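Local structure of ABC transporter, substrate binding protein (Aeropyrum pernix, 3EAF) at residues G23-A28 with V290-N296; Y52-D56 with E70-Y75; A303-V307 with A319-L324. The protein probably captures a small solute outside the cell and hands it to an ABC transporter for uptake, and binds a magnesium ion. All coordinates share one frame; numbering follows the deposited sequence.

Contact 1: G23-A28 with V290-N296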
ATOM      1  N   GLY A  23      12.442   0.093   0.806  1.00  9.41           N
ATOM      2  CA  GLY A  23      12.006  -0.296   2.151  1.00  9.16           C
ATOM      3  C   GLY A  23      11.089  -1.505   2.119  1.00  8.97           C
ATOM      4  O   GLY A  23      11.250  -2.439   2.903  1.00  9.37           O
ATOM      5  N   TYR A  24      10.128  -1.497   1.201  1.00  8.31           N
ATOM      6  CA  TYR A  24       9.230  -2.637   1.026  1.00  8.26           C
ATOM      7  C   TYR A  24      10.016  -3.930   0.761  1.00  8.33           C
ATOM      8  O   TYR A  24       9.720  -4.977   1.347  1.00  7.91           O
ATOM      9  CB  TYR A  24       8.270  -2.354  -0.129  1.00  8.08           C
ATOM     10  CG  TYR A  24       7.328  -3.477  -0.508  1.00  8.71           C
ATOM     11  CD1 TYR A  24       6.050  -3.558   0.052  1.00  7.47           C
ATOM     12  CD2 TYR A  24       7.688  -4.426  -1.470  1.00  7.30           C
ATOM     13  CE1 TYR A  24       5.169  -4.562  -0.314  1.00  6.81           C
ATOM     14  CE2 TYR A  24       6.803  -5.438  -1.840  1.00  7.46           C
ATOM     15  CZ  TYR A  24       5.549  -5.498  -1.260  1.00  7.78           C
ATOM     16  OH  TYR A  24       4.665  -6.502  -1.619  1.00  8.67           O
ATOM     17  N   SER A  25      11.001  -3.853  -0.134  1.00  8.40           N
ATOM     18  CA  SER A  25      11.839  -5.018  -0.458  1.00  8.81           C
ATOM     19  C   SER A  25      12.600  -5.532   0.761  1.00  8.89           C
ATOM     20  O   SER A  25      12.644  -6.738   1.006  1.00  9.45           O
ATOM     21  CB  SER A  25      12.827  -4.705  -1.579  1.00  8.59           C
ATOM     22  OG  SER A  25      13.559  -5.877  -1.887  1.00  8.90           O
ATOM     23  N   LEU A  26      13.202  -4.613   1.513  1.00  8.99           N
ATOM     24  CA  LEU A  26      13.885  -4.953   2.751  1.00  9.21           C
ATOM     25  C   LEU A  26      12.952  -5.652   3.741  1.00  8.98           C
ATOM     26  O   LEU A  26      13.335  -6.652   4.352  1.00  9.15           O
ATOM     27  CB  LEU A  26      14.517  -3.707   3.392  1.00  9.40           C
ATOM     28  CG  LEU A  26      15.155  -3.841   4.787  1.00  9.98           C
ATOM     29  CD1 LEU A  26      16.231  -4.945   4.860  1.00 11.93           C
ATOM     30  CD2 LEU A  26      15.731  -2.501   5.245  1.00  9.98           C
ATOM     31  N   GLY A  27      11.740  -5.124   3.909  1.00  8.02           N
ATOM     32  CA  GLY A  27      10.770  -5.723   4.826  1.00  7.94           C
ATOM     33  C   GLY A  27      10.313  -7.104   4.401  1.00  7.91           C
ATOM     34  O   GLY A  27      10.132  -7.986   5.235  1.00  8.03           O
ATOM     35  N   ALA A  28      10.110  -7.292   3.101  1.00  8.09           N
ATOM     36  CA  ALA A  28       9.704  -8.594   2.573  1.00  8.23           C
ATOM     37  C   ALA A  28      10.794  -9.649   2.781  1.00  8.62           C
ATOM     38  O   ALA A  28      10.500 -10.778   3.168  1.00  8.30           O
ATOM     39  CB  ALA A  28       9.331  -8.490   1.087  1.00  8.37           C
ATOM     40  N   VAL A 290       9.170  -0.774   5.352  1.00  7.37           N
ATOM     41  CA  VAL A 290       9.588  -2.082   5.850  1.00  7.27           C
ATOM     42  C   VAL A 290       8.385  -2.869   6.388  1.00  6.93           C
ATOM     43  O   VAL A 290       8.229  -4.052   6.083  1.00  7.09           O
ATOM     44  CB  VAL A 290      10.709  -1.947   6.918  1.00  7.39           C
ATOM     45  CG1 VAL A 290      11.113  -3.317   7.482  1.00  7.90           C
ATOM     46  CG2 VAL A 290      11.931  -1.244   6.321  1.00  7.57           C
ATOM     47  N   VAL A 291       7.527  -2.209   7.163  1.00  6.47           N
ATOM     48  CA  VAL A 291       6.301  -2.845   7.647  1.00  6.28           C
ATOM     49  C   VAL A 291       5.437  -3.349   6.477  1.00  6.42           C
ATOM     50  O   VAL A 291       4.945  -4.472   6.504  1.00  6.66           O
ATOM     51  CB  VAL A 291       5.476  -1.895   8.556  1.00  6.54           C
ATOM     52  CG1 VAL A 291       4.169  -2.556   8.986  1.00  5.72           C
ATOM     53  CG2 VAL A 291       6.295  -1.468   9.779  1.00  5.73           C
ATOM     54  N   GLN A 292       5.279  -2.522   5.447  1.00  6.57           N
ATOM     55  CA  GLN A 292       4.409  -2.845   4.313  1.00  6.82           C
ATOM     56  C   GLN A 292       4.866  -4.096   3.578  1.00  6.90           C
ATOM     57  O   GLN A 292       4.033  -4.911   3.150  1.00  7.09           O
ATOM     58  CB  GLN A 292       4.284  -1.650   3.356  1.00  6.73           C
ATOM     59  CG  GLN A 292       3.519  -0.490   3.981  1.00  7.05           C
ATOM     60  CD  GLN A 292       3.331   0.682   3.056  1.00  7.01           C
ATOM     61  OE1 GLN A 292       4.101   1.628   3.089  1.00  7.71           O
ATOM     62  NE2 GLN A 292       2.292   0.635   2.235  1.00  7.74           N
ATOM     63  N   GLY A 293       6.182  -4.250   3.452  1.00  7.04           N
ATOM     64  CA  GLY A 293       6.774  -5.460   2.872  1.00  7.15           C
ATOM     65  C   GLY A 293       6.623  -6.672   3.770  1.00  7.15           C
ATOM     66  O   GLY A 293       6.229  -7.747   3.317  1.00  7.09           O
ATOM     67  N   PHE A 294       6.930  -6.486   5.050  1.00  7.32           N
ATOM     68  CA  PHE A 294       6.854  -7.553   6.048  1.00  7.10           C
ATOM     69  C   PHE A 294       5.450  -8.157   6.134  1.00  7.01           C
ATOM     70  O   PHE A 294       5.296  -9.380   6.135  1.00  6.53           O
ATOM     71  CB  PHE A 294       7.297  -7.019   7.419  1.00  7.41           C
ATOM     72  CG  PHE A 294       7.682  -8.094   8.404  1.00  7.78           C
ATOM     73  CD1 PHE A 294       9.013  -8.489   8.539  1.00  8.85           C
ATOM     74  CD2 PHE A 294       6.720  -8.696   9.216  1.00  7.91           C
ATOM     75  CE1 PHE A 294       9.377  -9.480   9.468  1.00  8.78           C
ATOM     76  CE2 PHE A 294       7.075  -9.682  10.139  1.00  7.40           C
ATOM     77  CZ  PHE A 294       8.397 -10.077  10.257  1.00  8.09           C
ATOM     78  N   VAL A 295       4.432  -7.299   6.200  1.00  7.39           N
ATOM     79  CA  VAL A 295       3.050  -7.768   6.360  1.00  7.58           C
ATOM     80  C   VAL A 295       2.504  -8.526   5.155  1.00  7.48           C
ATOM     81  O   VAL A 295       1.633  -9.384   5.319  1.00  8.00           O
ATOM     82  CB  VAL A 295       2.058  -6.648   6.782  1.00  7.65           C
ATOM     83  CG1 VAL A 295       2.422  -6.101   8.170  1.00  8.02           C
ATOM     84  CG2 VAL A 295       1.954  -5.533   5.721  1.00  7.72           C
ATOM     85  N   ASN A 296       3.003  -8.219   3.956  1.00  7.17           N
ATOM     86  CA  ASN A 296       2.619  -8.990   2.772  1.00  7.50           C
ATOM     87  C   ASN A 296       3.114 -10.432   2.854  1.00  7.25           C
ATOM     88  O   ASN A 296       2.357 -11.370   2.610  1.00  7.89           O
ATOM     89  CB  ASN A 296       3.060  -8.305   1.468  1.00  7.58           C
ATOM     90  CG  ASN A 296       2.122  -7.159   1.067  1.00  8.05           C
ATOM     91  OD1 ASN A 296       1.271  -6.742   1.852  1.00  8.31           O
ATOM     92  ND2 ASN A 296       2.277  -6.653  -0.157  1.00  7.75           N
TER
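Y24 and G27 meet G293 and V290 where two helices cross at -42°, their axes only 6.2 Å apart at this level and their chains running broadly the same way. The first helix brings a GxxxG motif, G23 and G27, and the second adds G293, so backbone lies directly on backbone in this buried part of a periplasmic-binding-protein fold. The close approach lets CA-H groups meet carbonyl oxygens in both directions: G27 CA lies 3.3 Å from V290 O, and G293 CA 3.4 Å from Y24 O. V290 CG1 packs against G27 CA at 3.6 Å, while its CG2 touches L26 CD2.

The aromatic side chain of Y24 has its CG anti to the backbone N, which lays the ring along the second helix with G293 CA over one face, 3.9 Å from the centroid. W83 meets the same ring edge-to-face, outside the two helices. At the far end of the ring the amide of N296 comes in at the edge, near the ring plane but turned 84° against it. Its ND2 gives a hydrogen bond to Y24 OH at 2.8 Å, bent to 140° at the hydrogen, with the oxygen tilted somewhat out of the amide plane.

Contact 2: Y52-D56 with E70-Y75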
ATOM      1  N   TYR A  52      12.451 -17.985  -1.842  1.00 10.76           N
ATOM      2  CA  TYR A  52      11.944 -16.801  -2.535  1.00 11.00           C
ATOM      3  C   TYR A  52      12.931 -16.311  -3.584  1.00 11.24           C
ATOM      4  O   TYR A  52      14.149 -16.382  -3.387  1.00 11.41           O
ATOM      5  CB  TYR A  52      11.558 -15.685  -1.560  1.00 10.99           C
ATOM      6  CG  TYR A  52      12.709 -14.942  -0.911  1.00 11.18           C
ATOM      7  CD1 TYR A  52      13.215 -13.769  -1.476  1.00 10.42           C
ATOM      8  CD2 TYR A  52      13.271 -15.393   0.282  1.00 11.14           C
ATOM      9  CE1 TYR A  52      14.273 -13.072  -0.875  1.00 11.41           C
ATOM     10  CE2 TYR A  52      14.327 -14.709   0.891  1.00 11.59           C
ATOM     11  CZ  TYR A  52      14.819 -13.546   0.309  1.00 12.09           C
ATOM     12  OH  TYR A  52      15.853 -12.858   0.915  1.00 12.24           O
ATOM     13  N   ILE A  53      12.389 -15.824  -4.695  1.00 11.32           N
ATOM     14  CA  ILE A  53      13.194 -15.376  -5.822  1.00 11.40           C
ATOM     15  C   ILE A  53      12.944 -13.876  -6.039  1.00 11.55           C
ATOM     16  O   ILE A  53      11.885 -13.472  -6.528  1.00 10.55           O
ATOM     17  CB  ILE A  53      12.888 -16.215  -7.111  1.00 11.48           C
ATOM     18  CG1 ILE A  53      13.149 -17.713  -6.887  1.00 12.12           C
ATOM     19  CG2 ILE A  53      13.710 -15.732  -8.296  1.00 11.79           C
ATOM     20  CD1 ILE A  53      11.898 -18.529  -6.577  1.00 13.07           C
ATOM     21  N   LYS A  54      13.918 -13.055  -5.656  1.00 11.86           N
ATOM     22  CA  LYS A  54      13.762 -11.608  -5.734  1.00 12.38           C
ATOM     23  C   LYS A  54      14.152 -11.072  -7.104  1.00 12.47           C
ATOM     24  O   LYS A  54      15.215 -11.404  -7.633  1.00 12.92           O
ATOM     25  CB  LYS A  54      14.573 -10.902  -4.649  1.00 12.24           C
ATOM     26  CG  LYS A  54      14.270  -9.412  -4.548  1.00 13.23           C
ATOM     27  CD  LYS A  54      15.005  -8.744  -3.396  1.00 13.03           C
ATOM     28  CE  LYS A  54      16.365  -8.240  -3.833  1.00 12.98           C
ATOM     29  NZ  LYS A  54      16.979  -7.392  -2.778  1.00 13.23           N
ATOM     30  N   ARG A  55      13.283 -10.237  -7.665  1.00 12.51           N
ATOM     31  CA  ARG A  55      13.532  -9.597  -8.956  1.00 12.36           C
ATOM     32  C   ARG A  55      13.187  -8.111  -8.896  1.00 12.19           C
ATOM     33  O   ARG A  55      12.040  -7.750  -8.631  1.00 12.42           O
ATOM     34  CB  ARG A  55      12.712 -10.285 -10.053  1.00 12.20           C
ATOM     35  CG  ARG A  55      13.123 -11.725 -10.357  1.00 12.79           C
ATOM     36  CD  ARG A  55      14.473 -11.774 -11.053  1.00 12.60           C
ATOM     37  NE  ARG A  55      14.865 -13.135 -11.391  1.00 13.42           N
ATOM     38  CZ  ARG A  55      15.679 -13.885 -10.653  1.00 14.24           C
ATOM     39  NH1 ARG A  55      16.194 -13.406  -9.526  1.00 12.70           N
ATOM     40  NH2 ARG A  55      15.985 -15.115 -11.053  1.00 13.92           N
ATOM     41  N   ASP A  56      14.182  -7.255  -9.121  1.00 12.21           N
ATOM     42  CA  ASP A  56      13.955  -5.810  -9.230  1.00 11.85           C
ATOM     43  C   ASP A  56      13.543  -5.471 -10.659  1.00 11.87           C
ATOM     44  O   ASP A  56      14.361  -5.510 -11.584  1.00 11.97           O
ATOM     45  CB  ASP A  56      15.204  -5.026  -8.807  1.00 11.86           C
ATOM     46  CG  ASP A  56      15.124  -3.535  -9.138  1.00 11.97           C
ATOM     47  OD1 ASP A  56      14.015  -2.949  -9.169  1.00 12.41           O
ATOM     48  OD2 ASP A  56      16.193  -2.933  -9.356  1.00 11.50           O
ATOM     49  N   GLU A  70       9.078 -16.042 -15.904  1.00 15.00           N
ATOM     50  CA  GLU A  70      10.192 -16.706 -15.220  1.00 15.73           C
ATOM     51  C   GLU A  70       9.762 -17.362 -13.901  1.00 15.34           C
ATOM     52  O   GLU A  70      10.076 -18.529 -13.657  1.00 15.71           O
ATOM     53  CB  GLU A  70      11.352 -15.730 -14.964  1.00 15.55           C
ATOM     54  CG  GLU A  70      12.543 -16.374 -14.239  1.00 16.72           C
ATOM     55  CD  GLU A  70      13.731 -15.438 -14.033  1.00 17.35           C
ATOM     56  OE1 GLU A  70      13.534 -14.221 -13.831  1.00 19.43           O
ATOM     57  OE2 GLU A  70      14.879 -15.933 -14.048  1.00 20.34           O
ATOM     58  N   PHE A  71       9.061 -16.611 -13.052  1.00 15.08           N
ATOM     59  CA  PHE A  71       8.529 -17.157 -11.798  1.00 14.66           C
ATOM     60  C   PHE A  71       7.707 -18.424 -12.058  1.00 14.65           C
ATOM     61  O   PHE A  71       7.910 -19.443 -11.398  1.00 14.69           O
ATOM     62  CB  PHE A  71       7.647 -16.132 -11.060  1.00 14.18           C
ATOM     63  CG  PHE A  71       8.403 -14.997 -10.411  1.00 13.70           C
ATOM     64  CD1 PHE A  71       9.732 -15.134 -10.024  1.00 13.45           C
ATOM     65  CD2 PHE A  71       7.752 -13.792 -10.143  1.00 12.96           C
ATOM     66  CE1 PHE A  71      10.407 -14.075  -9.406  1.00 13.62           C
ATOM     67  CE2 PHE A  71       8.414 -12.731  -9.533  1.00 12.37           C
ATOM     68  CZ  PHE A  71       9.746 -12.871  -9.162  1.00 12.83           C
ATOM     69  N   ARG A  72       6.785 -18.352 -13.018  1.00 14.67           N
ATOM     70  CA  ARG A  72       5.872 -19.462 -13.312  1.00 15.11           C
ATOM     71  C   ARG A  72       6.564 -20.634 -14.017  1.00 15.48           C
ATOM     72  O   ARG A  72       6.432 -21.787 -13.595  1.00 15.33           O
ATOM     73  CB  ARG A  72       4.691 -18.983 -14.167  1.00 14.88           C
ATOM     74  CG  ARG A  72       3.686 -20.084 -14.520  1.00 15.07           C
ATOM     75  CD  ARG A  72       2.716 -19.638 -15.604  1.00 15.25           C
ATOM     76  NE  ARG A  72       3.385 -19.409 -16.882  1.00 15.51           N
ATOM     77  CZ  ARG A  72       2.947 -18.593 -17.838  1.00 15.50           C
ATOM     78  NH1 ARG A  72       1.825 -17.898 -17.686  1.00 15.40           N
ATOM     79  NH2 ARG A  72       3.646 -18.466 -18.952  1.00 15.62           N
ATOM     80  N   ASP A  73       7.286 -20.330 -15.095  1.00 15.94           N
ATOM     81  CA  ASP A  73       7.790 -21.365 -16.001  1.00 16.15           C
ATOM     82  C   ASP A  73       9.096 -21.989 -15.534  1.00 16.11           C
ATOM     83  O   ASP A  73       9.264 -23.207 -15.617  1.00 16.37           O
ATOM     84  CB  ASP A  73       7.920 -20.829 -17.432  1.00 16.45           C
ATOM     85  CG  ASP A  73       6.571 -20.551 -18.079  1.00 16.81           C
ATOM     86  OD1 ASP A  73       5.572 -21.210 -17.714  1.00 18.02           O
ATOM     87  OD2 ASP A  73       6.510 -19.676 -18.965  1.00 17.70           O
ATOM     88  N   ARG A  74      10.007 -21.155 -15.038  1.00 15.70           N
ATOM     89  CA  ARG A  74      11.270 -21.634 -14.496  1.00 15.37           C
ATOM     90  C   ARG A  74      11.118 -22.163 -13.064  1.00 15.26           C
ATOM     91  O   ARG A  74      11.569 -23.264 -12.764  1.00 15.44           O
ATOM     92  CB  ARG A  74      12.344 -20.540 -14.565  1.00 15.41           C
ATOM     93  CG  ARG A  74      13.667 -20.946 -13.970  1.00 15.50           C
ATOM     94  CD  ARG A  74      14.726 -19.889 -14.169  1.00 16.09           C
ATOM     95  NE  ARG A  74      15.944 -20.213 -13.424  1.00 16.75           N
ATOM     96  CZ  ARG A  74      17.019 -19.431 -13.368  1.00 16.12           C
ATOM     97  NH1 ARG A  74      17.035 -18.272 -14.010  1.00 16.78           N
ATOM     98  NH2 ARG A  74      18.078 -19.807 -12.671  1.00 15.19           N
ATOM     99  N   TYR A  75      10.483 -21.391 -12.185  1.00 14.79           N
ATOM    100  CA  TYR A  75      10.447 -21.758 -10.759  1.00 14.24           C
ATOM    101  C   TYR A  75       9.168 -22.445 -10.307  1.00 13.65           C
ATOM    102  O   TYR A  75       9.124 -22.998  -9.208  1.00 13.76           O
ATOM    103  CB  TYR A  75      10.730 -20.545  -9.871  1.00 14.14           C
ATOM    104  CG  TYR A  75      12.131 -20.005 -10.014  1.00 14.78           C
ATOM    105  CD1 TYR A  75      13.218 -20.657  -9.420  1.00 14.43           C
ATOM    106  CD2 TYR A  75      12.376 -18.844 -10.743  1.00 13.67           C
ATOM    107  CE1 TYR A  75      14.507 -20.164  -9.552  1.00 15.13           C
ATOM    108  CE2 TYR A  75      13.666 -18.343 -10.884  1.00 14.75           C
ATOM    109  CZ  TYR A  75      14.724 -19.007 -10.287  1.00 14.92           C
ATOM    110  OH  TYR A  75      15.998 -18.512 -10.422  1.00 15.37           O
TER
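R55 and E70 carry the charged part of this contact. The arginine grips the carboxylate side-on: R55 NE bonds to E70 OE1 at 3.0 Å, nearly straight at 172°, and R55 NH2 to E70 OE2 at 3.3 Å. Both oxygens lie close to the guanidinium plane, yet each is met from above the carboxylate plane, the two groups being turned 53° apart. R74 NH1 adds a weak bond to E70 OE2, so two arginines share one acid, and R55 NH1 bonds back to K54 O at 2.9 Å, which helps fix the rotation of the guanidinium. An alanine in place of R55 would probably leave the E70 carboxylate freer to turn, with the weak link to R74 a poor substitute, and open a gap beside F71 CE1 and CZ, where the arginine's CG now packs.

Strand 47-56 and helix 61-74 are the first two elements of a beta-alpha-beta crossover that leads on to strand 79-82, and beside the salt bridge apolar groups of the strand, the helix and the residue that follows it, Y75, close the interface. I53 CG1 sits squarely over the Y75 ring, 3.7 Å from its centroid, and R74 CG lies over the opposite face. I53 CG2, over one face of the R55 guanidinium, bridges the two aromatics, 3.7 Å from Y75 CE2 and 3.9 Å from F71 CE1.

Contact 3: A303-V307 with A319-L324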
ATOM      1  N   ALA A 303      -1.532 -17.904   5.695  1.00 11.86           N
ATOM      2  CA  ALA A 303      -2.233 -18.784   4.751  1.00 12.19           C
ATOM      3  C   ALA A 303      -1.658 -20.210   4.787  1.00 12.46           C
ATOM      4  O   ALA A 303      -2.403 -21.177   4.877  1.00 12.43           O
ATOM      5  CB  ALA A 303      -2.176 -18.218   3.331  1.00 12.24           C
ATOM      6  N   ILE A 304      -0.332 -20.321   4.730  1.00 12.73           N
ATOM      7  CA  ILE A 304       0.365 -21.613   4.806  1.00 13.14           C
ATOM      8  C   ILE A 304       0.073 -22.355   6.116  1.00 13.52           C
ATOM      9  O   ILE A 304      -0.148 -23.568   6.114  1.00 13.41           O
ATOM     10  CB  ILE A 304       1.901 -21.453   4.618  1.00 13.14           C
ATOM     11  CG1 ILE A 304       2.204 -20.877   3.232  1.00 12.09           C
ATOM     12  CG2 ILE A 304       2.624 -22.800   4.829  1.00 11.80           C
ATOM     13  CD1 ILE A 304       3.587 -20.310   3.097  1.00 12.48           C
ATOM     14  N   GLU A 305       0.065 -21.618   7.221  1.00 14.32           N
ATOM     15  CA  GLU A 305      -0.257 -22.180   8.535  1.00 15.23           C
ATOM     16  C   GLU A 305      -1.709 -22.648   8.644  1.00 15.79           C
ATOM     17  O   GLU A 305      -2.065 -23.349   9.593  1.00 15.66           O
ATOM     18  CB  GLU A 305       0.054 -21.171   9.640  1.00 15.23           C
ATOM     19  CG  GLU A 305       1.531 -20.890   9.816  1.00 15.91           C
ATOM     20  CD  GLU A 305       1.819 -19.723  10.739  1.00 17.66           C
ATOM     21  OE1 GLU A 305       0.943 -18.835  10.907  1.00 19.27           O
ATOM     22  OE2 GLU A 305       2.941 -19.681  11.290  1.00 18.52           O
ATOM     23  N   SER A 306      -2.529 -22.259   7.662  1.00 16.64           N
ATOM     24  CA  SER A 306      -3.957 -22.580   7.614  1.00 17.40           C
ATOM     25  C   SER A 306      -4.292 -23.763   6.702  1.00 18.06           C
ATOM     26  O   SER A 306      -5.458 -24.164   6.620  1.00 18.70           O
ATOM     27  CB  SER A 306      -4.758 -21.356   7.149  1.00 17.42           C
ATOM     28  OG  SER A 306      -4.522 -20.242   7.989  1.00 18.31           O
ATOM     29  N   VAL A 307      -3.292 -24.304   6.004  1.00 18.14           N
ATOM     30  CA  VAL A 307      -3.516 -25.448   5.110  1.00 18.42           C
ATOM     31  C   VAL A 307      -2.802 -26.716   5.582  1.00 18.89           C
ATOM     32  O   VAL A 307      -1.859 -26.655   6.379  1.00 18.86           O
ATOM     33  CB  VAL A 307      -3.141 -25.146   3.625  1.00 18.39           C
ATOM     34  CG1 VAL A 307      -3.941 -23.970   3.097  1.00 18.61           C
ATOM     35  CG2 VAL A 307      -1.646 -24.903   3.451  1.00 17.57           C
ATOM     36  N   ALA A 319      -4.745 -23.749  -2.869  1.00 14.85           N
ATOM     37  CA  ALA A 319      -4.909 -24.047  -1.447  1.00 14.10           C
ATOM     38  C   ALA A 319      -4.699 -22.773  -0.630  1.00 13.69           C
ATOM     39  O   ALA A 319      -5.413 -22.523   0.340  1.00 13.85           O
ATOM     40  CB  ALA A 319      -3.937 -25.138  -1.006  1.00 13.89           C
ATOM     41  N   LEU A 320      -3.728 -21.962  -1.046  1.00 13.29           N
ATOM     42  CA  LEU A 320      -3.429 -20.688  -0.382  1.00 13.11           C
ATOM     43  C   LEU A 320      -4.549 -19.663  -0.564  1.00 13.22           C
ATOM     44  O   LEU A 320      -4.929 -18.992   0.401  1.00 12.76           O
ATOM     45  CB  LEU A 320      -2.092 -20.113  -0.877  1.00 12.87           C
ATOM     46  CG  LEU A 320      -0.820 -20.880  -0.488  1.00 12.41           C
ATOM     47  CD1 LEU A 320       0.390 -20.301  -1.196  1.00 11.63           C
ATOM     48  CD2 LEU A 320      -0.604 -20.886   1.024  1.00 11.79           C
ATOM     49  N   LYS A 321      -5.074 -19.554  -1.788  1.00 13.53           N
ATOM     50  CA  LYS A 321      -6.213 -18.658  -2.070  1.00 14.31           C
ATOM     51  C   LYS A 321      -7.420 -18.975  -1.195  1.00 14.39           C
ATOM     52  O   LYS A 321      -8.038 -18.080  -0.621  1.00 14.55           O
ATOM     53  CB  LYS A 321      -6.642 -18.715  -3.544  1.00 14.35           C
ATOM     54  CG  LYS A 321      -8.161 -18.444  -3.740  1.00 15.53           C
ATOM     55  CD  LYS A 321      -8.531 -18.178  -5.167  1.00 17.49           C
ATOM     56  CE  LYS A 321      -9.847 -18.848  -5.558  1.00 18.41           C
ATOM     57  NZ  LYS A 321     -11.045 -18.426  -4.786  1.00 16.71           N
ATOM     58  N   GLU A 322      -7.755 -20.257  -1.110  1.00 14.65           N
ATOM     59  CA  GLU A 322      -8.939 -20.693  -0.390  1.00 15.08           C
ATOM     60  C   GLU A 322      -8.800 -20.478   1.119  1.00 14.30           C
ATOM     61  O   GLU A 322      -9.768 -20.106   1.787  1.00 14.14           O
ATOM     62  CB  GLU A 322      -9.273 -22.144  -0.753  1.00 15.21           C
ATOM     63  CG  GLU A 322      -9.727 -22.283  -2.218  1.00 16.21           C
ATOM     64  CD  GLU A 322     -10.151 -23.684  -2.610  1.00 17.60           C
ATOM     65  OE1 GLU A 322     -10.095 -24.609  -1.764  1.00 20.99           O
ATOM     66  OE2 GLU A 322     -10.542 -23.870  -3.790  1.00 21.22           O
ATOM     67  N   ALA A 323      -7.589 -20.690   1.635  1.00 13.66           N
ATOM     68  CA  ALA A 323      -7.266 -20.408   3.028  1.00 13.34           C
ATOM     69  C   ALA A 323      -7.405 -18.922   3.352  1.00 13.02           C
ATOM     70  O   ALA A 323      -7.885 -18.566   4.420  1.00 12.94           O
ATOM     71  CB  ALA A 323      -5.854 -20.894   3.360  1.00 13.42           C
ATOM     72  N   LEU A 324      -6.976 -18.057   2.432  1.00 12.68           N
ATOM     73  CA  LEU A 324      -7.098 -16.611   2.636  1.00 12.77           C
ATOM     74  C   LEU A 324      -8.568 -16.160   2.654  1.00 12.90           C
ATOM     75  O   LEU A 324      -8.910 -15.166   3.291  1.00 12.91           O
ATOM     76  CB  LEU A 324      -6.292 -15.838   1.582  1.00 12.56           C
ATOM     77  CG  LEU A 324      -4.762 -15.880   1.728  1.00 11.72           C
ATOM     78  CD1 LEU A 324      -4.064 -15.502   0.411  1.00 12.73           C
ATOM     79  CD2 LEU A 324      -4.284 -14.994   2.880  1.00 11.77           C
TER
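L320 meets I304, and V307 meets A323, each of L320 and V307 with its leading branch anti to its own carbonyl carbon. For L320 this torsion sets CG beside the backbone N (chi1 -68°), and CD2 then reaches I304 CG1 at 3.6 Å, the two side chains running alongside each other and pointing the same way. For V307 it aims CG1 at helix 317-326 (chi1 -58°), where the methyl lies 3.6 Å from A323 CB and 3.4 Å from A319 O.

Beside these contacts the small residues A303 and A323 let the chains come near, their CA atoms being 5.6 Å apart. A303 CB rests against two leucines, 3.8 Å from L324 CG and 3.9 Å from L320 CD2, and the methyl of A323 is in turn covered by V307 CG1, S306 CB and the carbonyl oxygen of A303. The side chains meet through carbon atoms alone, with two carbonyl oxygens, A319 O and A303 O, also in van der Waals contact. S306 OG is hydrogen-bonded back to K302 O, in helix 288-304.

A type I turn from I304 to V307 takes the chain out of helix 288-304, and helix 309-315 brings it round to helix 317-326, with L312 touching both V307 and L320. L320 and L324 also reach T101 on the first sheet. L324 directly precedes E325, which together with D340 and Y341 forms the magnesium site; its side chain is about 4 Å from that of Y341 and about 8 Å from the bound magnesium ion, so the contact borders the metal site.

Overall arrangement
From the N terminus, strand 3-11 leads into helix 18-38, which supplies the first half of contact 1. Contact 2 follows and closes after 13 residues, tying strand 47-56 to helix 61-74, nested inside the much longer loop of contact 1. That loop runs through the rest of the first sheet and five strands of the second before helix 288-304 brings the chain back against helix 18-38. Contact 3 then opens in series at the far end of the same helix and closes after 11 residues, through helix 309-315, tying that end to helix 317-326. Contacts 1 and 2 touch through S25 and K54; contact 3 stays apart, its nearest atoms about 8 Å from contact 1.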